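PDB 1QYI: hypothetical protein from Staphylococcus aureus subsp. aureus, which is of unknown function but contains a region related to the haloacid dehalogenase (HAD) hydrolases, and so may be a hydrolase. Local coordinates for residues L72-I83 / V140-L151. Sequence-based numbering, arbitrary orientation.
Sequences LGLNSNWDMLFI and VKVGKNNIYAAL
With CG set opposite the backbone N (chi1 -177°) and the rest of the chain extended, Lys144 reaches across to Asp79, whose own CG lies anti to its carbonyl carbon. The two side chains cross at about a right angle and close a salt bridge, Lys144 NZ to Asp79 OD2 at 3.0 Å; the ammonium approaches from the syn side, 32° out of the carboxylate plane. Asp79 OD1 accepts a weak hydrogen bond from Tyr148 OH at 2.8 Å and a further one from Trp174 NE1 on helix 172-195. Three donors, the tyrosine a weak one, probably hold the rotation of this buried carboxylate, and the nearby ammonium probably stabilises its negative charge. Carboxylate and phenol ring stand almost perpendicular. Ile83 CD1 sits over one face of the Tyr148 ring, offset toward the rim, in a CH-pi contact 3.9 Å from its centroid, while Phe82 meets the ring rim to rim with the planes nearly parallel.

These residues join the starts of helices 77-93 and 144-158, which run nearly parallel, their short segments inclined by 19°, in the helical part of the chain that accompanies a parallel sheet consistent with a HAD-like fold. Leu151 CD2 packs on Ile83 CD1 and also touches Phe82 CE2.

On the loop side, Ile147 CD1 presses against Leu74 CG and also touches Leu72 CB. Leu72 O receives the Gly143 N-H, N to O 2.6 Å, nearly in line with its C=O, and Val142 CG1 crowds the same oxygen. Gly73, whose positive phi belongs to the Schellman motif ending helix 64-71, lies beside Gly143, the N-cap of helix 144-158. A water bridges the two turns, donating to Gly73 O and accepting from Lys144 N, its oxygen 2.7 Å from that nitrogen.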
ATOM      1  N   LEU A  72      -5.864  -6.792  12.835  1.00 37.72           N
ATOM      2  CA  LEU A  72      -7.188  -7.369  12.586  1.00 37.65           C
ATOM      3  C   LEU A  72      -7.355  -7.925  11.170  1.00 37.84           C
ATOM      4  O   LEU A  72      -8.379  -8.536  10.844  1.00 37.25           O
ATOM      5  CB  LEU A  72      -8.285  -6.332  12.877  1.00 35.34           C
ATOM      6  CG  LEU A  72      -8.365  -5.831  14.329  1.00 34.85           C
ATOM      7  CD1 LEU A  72      -9.513  -4.835  14.490  1.00 31.60           C
ATOM      8  CD2 LEU A  72      -8.554  -7.015  15.262  1.00 32.67           C
ATOM      9  N   GLY A  73      -6.344  -7.718  10.334  1.00 38.45           N
ATOM     10  CA  GLY A  73      -6.398  -8.218   8.970  1.00 40.22           C
ATOM     11  C   GLY A  73      -6.645  -7.169   7.898  1.00 41.48           C
ATOM     12  O   GLY A  73      -6.841  -7.509   6.728  1.00 42.19           O
ATOM     13  N   LEU A  74      -6.641  -5.895   8.281  1.00 41.96           N
ATOM     14  CA  LEU A  74      -6.865  -4.817   7.318  1.00 42.48           C
ATOM     15  C   LEU A  74      -5.557  -4.154   6.933  1.00 42.92           C
ATOM     16  O   LEU A  74      -5.139  -3.174   7.555  1.00 43.84           O
ATOM     17  CB  LEU A  74      -7.809  -3.754   7.880  1.00 41.14           C
ATOM     18  CG  LEU A  74      -9.275  -3.801   7.463  1.00 39.99           C
ATOM     19  CD1 LEU A  74      -9.876  -2.423   7.709  1.00 40.20           C
ATOM     20  CD2 LEU A  74      -9.408  -4.171   5.998  1.00 38.54           C
ATOM     21  N   ASN A  75      -4.923  -4.686   5.895  1.00 42.28           N
ATOM     22  CA  ASN A  75      -3.651  -4.155   5.440  1.00 41.15           C
ATOM     23  C   ASN A  75      -3.749  -3.340   4.155  1.00 39.37           C
ATOM     24  O   ASN A  75      -2.740  -2.835   3.655  1.00 38.46           O
ATOM     25  CB  ASN A  75      -2.652  -5.295   5.272  1.00 42.90           C
ATOM     26  CG  ASN A  75      -2.460  -6.083   6.554  1.00 44.00           C
ATOM     27  OD1 ASN A  75      -3.283  -6.931   6.900  1.00 43.41           O
ATOM     28  ND2 ASN A  75      -1.385  -5.783   7.282  1.00 43.87           N
ATOM     29  N   SER A  76      -4.962  -3.202   3.625  1.00 37.44           N
ATOM     30  CA  SER A  76      -5.165  -2.399   2.425  1.00 34.01           C
ATOM     31  C   SER A  76      -5.405  -0.965   2.877  1.00 30.82           C
ATOM     32  O   SER A  76      -6.251  -0.735   3.734  1.00 29.36           O
ATOM     33  CB  SER A  76      -6.378  -2.893   1.637  1.00 35.37           C
ATOM     34  OG  SER A  76      -6.599  -2.064   0.495  1.00 35.03           O
ATOM     35  N   ASN A  77      -4.672  -0.007   2.313  1.00 29.63           N
ATOM     36  CA  ASN A  77      -4.841   1.389   2.712  1.00 29.26           C
ATOM     37  C   ASN A  77      -6.227   1.909   2.360  1.00 27.98           C
ATOM     38  O   ASN A  77      -6.808   2.675   3.125  1.00 28.61           O
ATOM     39  CB  ASN A  77      -3.780   2.283   2.059  1.00 30.17           C
ATOM     40  CG  ASN A  77      -2.377   1.955   2.523  1.00 31.91           C
ATOM     41  OD1 ASN A  77      -1.777   0.971   2.088  1.00 34.66           O
ATOM     42  ND2 ASN A  77      -1.847   2.777   3.419  1.00 34.24           N
ATOM     43  N   TRP A  78      -6.749   1.499   1.203  1.00 26.64           N
ATOM     44  CA  TRP A  78      -8.078   1.927   0.783  1.00 25.01           C
ATOM     45  C   TRP A  78      -9.081   1.531   1.867  1.00 25.86           C
ATOM     46  O   TRP A  78      -9.841   2.369   2.363  1.00 26.80           O
ATOM     47  CB  TRP A  78      -8.473   1.274  -0.553  1.00 22.35           C
ATOM     48  CG  TRP A  78      -7.592   1.652  -1.728  1.00 20.79           C
ATOM     49  CD1 TRP A  78      -6.897   2.829  -1.896  1.00 18.58           C
ATOM     50  CD2 TRP A  78      -7.375   0.890  -2.928  1.00 16.87           C
ATOM     51  NE1 TRP A  78      -6.273   2.839  -3.116  1.00 16.63           N
ATOM     52  CE2 TRP A  78      -6.546   1.665  -3.774  1.00 15.47           C
ATOM     53  CE3 TRP A  78      -7.800  -0.373  -3.373  1.00 15.94           C
ATOM     54  CZ2 TRP A  78      -6.134   1.222  -5.047  1.00 14.35           C
ATOM     55  CZ3 TRP A  78      -7.391  -0.817  -4.642  1.00 16.14           C
ATOM     56  CH2 TRP A  78      -6.565  -0.018  -5.462  1.00 11.97           C
ATOM     57  N   ASP A  79      -9.068   0.256   2.253  1.00 24.96           N
ATOM     58  CA  ASP A  79      -9.989  -0.211   3.279  1.00 25.79           C
ATOM     59  C   ASP A  79      -9.805   0.530   4.606  1.00 25.19           C
ATOM     60  O   ASP A  79     -10.786   0.950   5.228  1.00 24.07           O
ATOM     61  CB  ASP A  79      -9.830  -1.718   3.505  1.00 26.98           C
ATOM     62  CG  ASP A  79     -10.223  -2.540   2.286  1.00 29.88           C
ATOM     63  OD1 ASP A  79     -11.344  -2.352   1.766  1.00 27.47           O
ATOM     64  OD2 ASP A  79      -9.406  -3.381   1.848  1.00 32.67           O
HETATM   65  N   MSE A  80      -8.555   0.700   5.027  1.00 24.62           N
HETATM   66  CA  MSE A  80      -8.266   1.383   6.284  1.00 27.93           C
HETATM   67  C   MSE A  80      -8.818   2.810   6.360  1.00 26.49           C
HETATM   68  O   MSE A  80      -9.522   3.160   7.307  1.00 24.27           O
HETATM   69  CB  MSE A  80      -6.759   1.414   6.543  1.00 31.97           C
HETATM   70  CG  MSE A  80      -6.122   0.050   6.660  1.00 37.86           C
HETATM   71 SE   MSE A  80      -4.308   0.156   7.296  1.00 46.69          SE
HETATM   72  CE  MSE A  80      -3.679   1.622   6.170  1.00 44.79           C
ATOM     73  N   LEU A  81      -8.488   3.632   5.368  1.00 26.50           N
ATOM     74  CA  LEU A  81      -8.956   5.005   5.348  1.00 26.92           C
ATOM     75  C   LEU A  81     -10.481   5.043   5.257  1.00 26.93           C
ATOM     76  O   LEU A  81     -11.116   5.948   5.791  1.00 27.59           O
ATOM     77  CB  LEU A  81      -8.326   5.759   4.176  1.00 25.93           C
ATOM     78  CG  LEU A  81      -8.675   5.325   2.754  1.00 25.76           C
ATOM     79  CD1 LEU A  81     -10.006   5.945   2.331  1.00 25.40           C
ATOM     80  CD2 LEU A  81      -7.570   5.795   1.801  1.00 24.25           C
ATOM     81  N   PHE A  82     -11.071   4.061   4.584  1.00 26.39           N
ATOM     82  CA  PHE A  82     -12.524   4.016   4.464  1.00 25.86           C
ATOM     83  C   PHE A  82     -13.189   3.792   5.821  1.00 24.97           C
ATOM     84  O   PHE A  82     -14.097   4.531   6.185  1.00 24.45           O
ATOM     85  CB  PHE A  82     -12.955   2.900   3.505  1.00 26.58           C
ATOM     86  CG  PHE A  82     -14.454   2.710   3.420  1.00 25.96           C
ATOM     87  CD1 PHE A  82     -15.250   3.630   2.736  1.00 24.70           C
ATOM     88  CD2 PHE A  82     -15.064   1.600   4.006  1.00 25.46           C
ATOM     89  CE1 PHE A  82     -16.624   3.445   2.631  1.00 24.91           C
ATOM     90  CE2 PHE A  82     -16.441   1.403   3.908  1.00 25.90           C
ATOM     91  CZ  PHE A  82     -17.226   2.330   3.215  1.00 24.93           C
ATOM     92  N   ILE A  83     -12.750   2.765   6.553  1.00 24.27           N
ATOM     93  CA  ILE A  83     -13.326   2.449   7.861  1.00 23.61           C
ATOM     94  C   ILE A  83     -13.160   3.609   8.843  1.00 22.82           C
ATOM     95  O   ILE A  83     -14.094   3.965   9.565  1.00 24.21           O
ATOM     96  CB  ILE A  83     -12.702   1.136   8.475  1.00 24.22           C
ATOM     97  CG1 ILE A  83     -13.703  -0.029   8.395  1.00 24.76           C
ATOM     98  CG2 ILE A  83     -12.388   1.318   9.955  1.00 23.22           C
ATOM     99  CD1 ILE A  83     -14.038  -0.516   6.998  1.00 22.86           C
ATOM    100  N   VAL A 140     -13.870  -6.415  17.900  1.00 55.70           N
ATOM    101  CA  VAL A 140     -14.140  -6.770  16.509  1.00 53.77           C
ATOM    102  C   VAL A 140     -13.298  -7.997  16.141  1.00 53.22           C
ATOM    103  O   VAL A 140     -12.082  -8.012  16.359  1.00 53.35           O
ATOM    104  CB  VAL A 140     -13.798  -5.593  15.555  1.00 53.11           C
ATOM    105  CG1 VAL A 140     -14.162  -5.944  14.119  1.00 53.13           C
ATOM    106  CG2 VAL A 140     -14.544  -4.341  15.990  1.00 52.52           C
ATOM    107  N   LYS A 141     -13.948  -9.025  15.596  1.00 51.84           N
ATOM    108  CA  LYS A 141     -13.246 -10.253  15.221  1.00 50.30           C
ATOM    109  C   LYS A 141     -12.312 -10.021  14.040  1.00 49.28           C
ATOM    110  O   LYS A 141     -12.656  -9.321  13.086  1.00 49.38           O
ATOM    111  CB  LYS A 141     -14.240 -11.380  14.878  1.00 50.16           C
ATOM    112  CG  LYS A 141     -13.590 -12.775  14.866  1.00 51.01           C
ATOM    113  CD  LYS A 141     -14.565 -13.914  14.530  1.00 50.29           C
ATOM    114  CE  LYS A 141     -15.022 -13.873  13.073  1.00 48.48           C
ATOM    115  NZ  LYS A 141     -15.911 -15.024  12.737  1.00 47.28           N
ATOM    116  N   VAL A 142     -11.126 -10.613  14.113  1.00 46.66           N
ATOM    117  CA  VAL A 142     -10.138 -10.477  13.054  1.00 44.57           C
ATOM    118  C   VAL A 142     -10.715 -10.944  11.718  1.00 44.29           C
ATOM    119  O   VAL A 142     -11.449 -11.933  11.668  1.00 44.25           O
ATOM    120  CB  VAL A 142      -8.876 -11.308  13.375  1.00 43.56           C
ATOM    121  CG1 VAL A 142      -7.881 -11.195  12.240  1.00 41.94           C
ATOM    122  CG2 VAL A 142      -8.256 -10.837  14.681  1.00 40.63           C
ATOM    123  N   GLY A 143     -10.392 -10.226  10.644  1.00 42.57           N
ATOM    124  CA  GLY A 143     -10.891 -10.597   9.329  1.00 40.81           C
ATOM    125  C   GLY A 143     -11.580  -9.454   8.607  1.00 40.18           C
ATOM    126  O   GLY A 143     -12.588  -8.928   9.082  1.00 40.45           O
ATOM    127  N   LYS A 144     -11.042  -9.072   7.452  1.00 37.59           N
ATOM    128  CA  LYS A 144     -11.605  -7.976   6.679  1.00 36.24           C
ATOM    129  C   LYS A 144     -13.125  -8.049   6.607  1.00 36.58           C
ATOM    130  O   LYS A 144     -13.820  -7.102   6.986  1.00 35.13           O
ATOM    131  CB  LYS A 144     -11.019  -7.967   5.265  1.00 34.84           C
ATOM    132  CG  LYS A 144     -11.489  -6.801   4.408  1.00 32.22           C
ATOM    133  CD  LYS A 144     -10.825  -6.830   3.036  1.00 31.58           C
ATOM    134  CE  LYS A 144     -11.490  -5.874   2.062  1.00 29.09           C
ATOM    135  NZ  LYS A 144     -10.760  -5.850   0.775  1.00 29.67           N
ATOM    136  N   ASN A 145     -13.636  -9.176   6.117  1.00 37.90           N
ATOM    137  CA  ASN A 145     -15.075  -9.390   5.994  1.00 38.16           C
ATOM    138  C   ASN A 145     -15.805  -9.071   7.305  1.00 39.06           C
ATOM    139  O   ASN A 145     -16.852  -8.414   7.310  1.00 38.61           O
ATOM    140  CB  ASN A 145     -15.355 -10.842   5.583  1.00 37.96           C
ATOM    141  CG  ASN A 145     -14.709 -11.859   6.515  1.00 38.83           C
ATOM    142  OD1 ASN A 145     -15.031 -13.051   6.469  1.00 40.94           O
ATOM    143  ND2 ASN A 145     -13.793 -11.400   7.358  1.00 36.81           N
ATOM    144  N   ASN A 146     -15.227  -9.536   8.414  1.00 39.75           N
ATOM    145  CA  ASN A 146     -15.771  -9.335   9.760  1.00 38.68           C
ATOM    146  C   ASN A 146     -15.730  -7.866  10.167  1.00 37.36           C
ATOM    147  O   ASN A 146     -16.636  -7.373  10.836  1.00 36.51           O
ATOM    148  CB  ASN A 146     -14.970 -10.161  10.777  1.00 40.12           C
ATOM    149  CG  ASN A 146     -14.887 -11.625  10.403  1.00 41.70           C
ATOM    150  OD1 ASN A 146     -15.909 -12.302  10.299  1.00 43.41           O
ATOM    151  ND2 ASN A 146     -13.668 -12.126  10.197  1.00 41.98           N
ATOM    152  N   ILE A 147     -14.663  -7.177   9.776  1.00 37.13           N
ATOM    153  CA  ILE A 147     -14.513  -5.763  10.100  1.00 36.80           C
ATOM    154  C   ILE A 147     -15.612  -4.961   9.416  1.00 36.83           C
ATOM    155  O   ILE A 147     -16.196  -4.062  10.016  1.00 38.17           O
ATOM    156  CB  ILE A 147     -13.143  -5.226   9.639  1.00 36.75           C
ATOM    157  CG1 ILE A 147     -12.024  -5.938  10.408  1.00 33.98           C
ATOM    158  CG2 ILE A 147     -13.080  -3.710   9.837  1.00 35.42           C
ATOM    159  CD1 ILE A 147     -10.638  -5.659   9.888  1.00 34.13           C
ATOM    160  N   TYR A 148     -15.888  -5.286   8.156  1.00 36.54           N
ATOM    161  CA  TYR A 148     -16.933  -4.594   7.409  1.00 35.97           C
ATOM    162  C   TYR A 148     -18.315  -4.857   7.997  1.00 36.62           C
ATOM    163  O   TYR A 148     -19.198  -4.004   7.934  1.00 35.39           O
ATOM    164  CB  TYR A 148     -16.893  -4.999   5.927  1.00 34.45           C
ATOM    165  CG  TYR A 148     -15.997  -4.110   5.101  1.00 33.92           C
ATOM    166  CD1 TYR A 148     -14.607  -4.235   5.156  1.00 31.89           C
ATOM    167  CD2 TYR A 148     -16.535  -3.066   4.344  1.00 33.42           C
ATOM    168  CE1 TYR A 148     -13.775  -3.334   4.484  1.00 32.76           C
ATOM    169  CE2 TYR A 148     -15.713  -2.163   3.674  1.00 34.42           C
ATOM    170  CZ  TYR A 148     -14.336  -2.296   3.750  1.00 32.91           C
ATOM    171  OH  TYR A 148     -13.534  -1.367   3.124  1.00 30.20           O
ATOM    172  N   ALA A 149     -18.493  -6.040   8.572  1.00 38.34           N
ATOM    173  CA  ALA A 149     -19.764  -6.409   9.181  1.00 39.65           C
ATOM    174  C   ALA A 149     -19.991  -5.585  10.451  1.00 40.17           C
ATOM    175  O   ALA A 149     -21.103  -5.124  10.706  1.00 41.05           O
ATOM    176  CB  ALA A 149     -19.779  -7.906   9.508  1.00 40.02           C
ATOM    177  N   ALA A 150     -18.938  -5.399  11.242  1.00 40.42           N
ATOM    178  CA  ALA A 150     -19.034  -4.620  12.473  1.00 40.69           C
ATOM    179  C   ALA A 150     -19.380  -3.177  12.125  1.00 41.71           C
ATOM    180  O   ALA A 150     -20.231  -2.555  12.766  1.00 42.11           O
ATOM    181  CB  ALA A 150     -17.713  -4.671  13.230  1.00 39.81           C
ATOM    182  N   LEU A 151     -18.712  -2.653  11.102  1.00 43.30           N
ATOM    183  CA  LEU A 151     -18.933  -1.287  10.645  1.00 44.44           C
ATOM    184  C   LEU A 151     -20.381  -1.072  10.226  1.00 45.83           C
ATOM    185  O   LEU A 151     -20.949  -0.006  10.465  1.00 46.13           O
ATOM    186  CB  LEU A 151     -18.005  -0.971   9.467  1.00 44.75           C
ATOM    187  CG  LEU A 151     -18.347   0.253   8.615  1.00 43.47           C
ATOM    188  CD1 LEU A 151     -18.377   1.486   9.490  1.00 44.94           C
ATOM    189  CD2 LEU A 151     -17.330   0.406   7.497  1.00 43.25           C
TER
HETATM  190  O   HOH W   1      -8.597  -9.913   6.759  1.00 48.51           O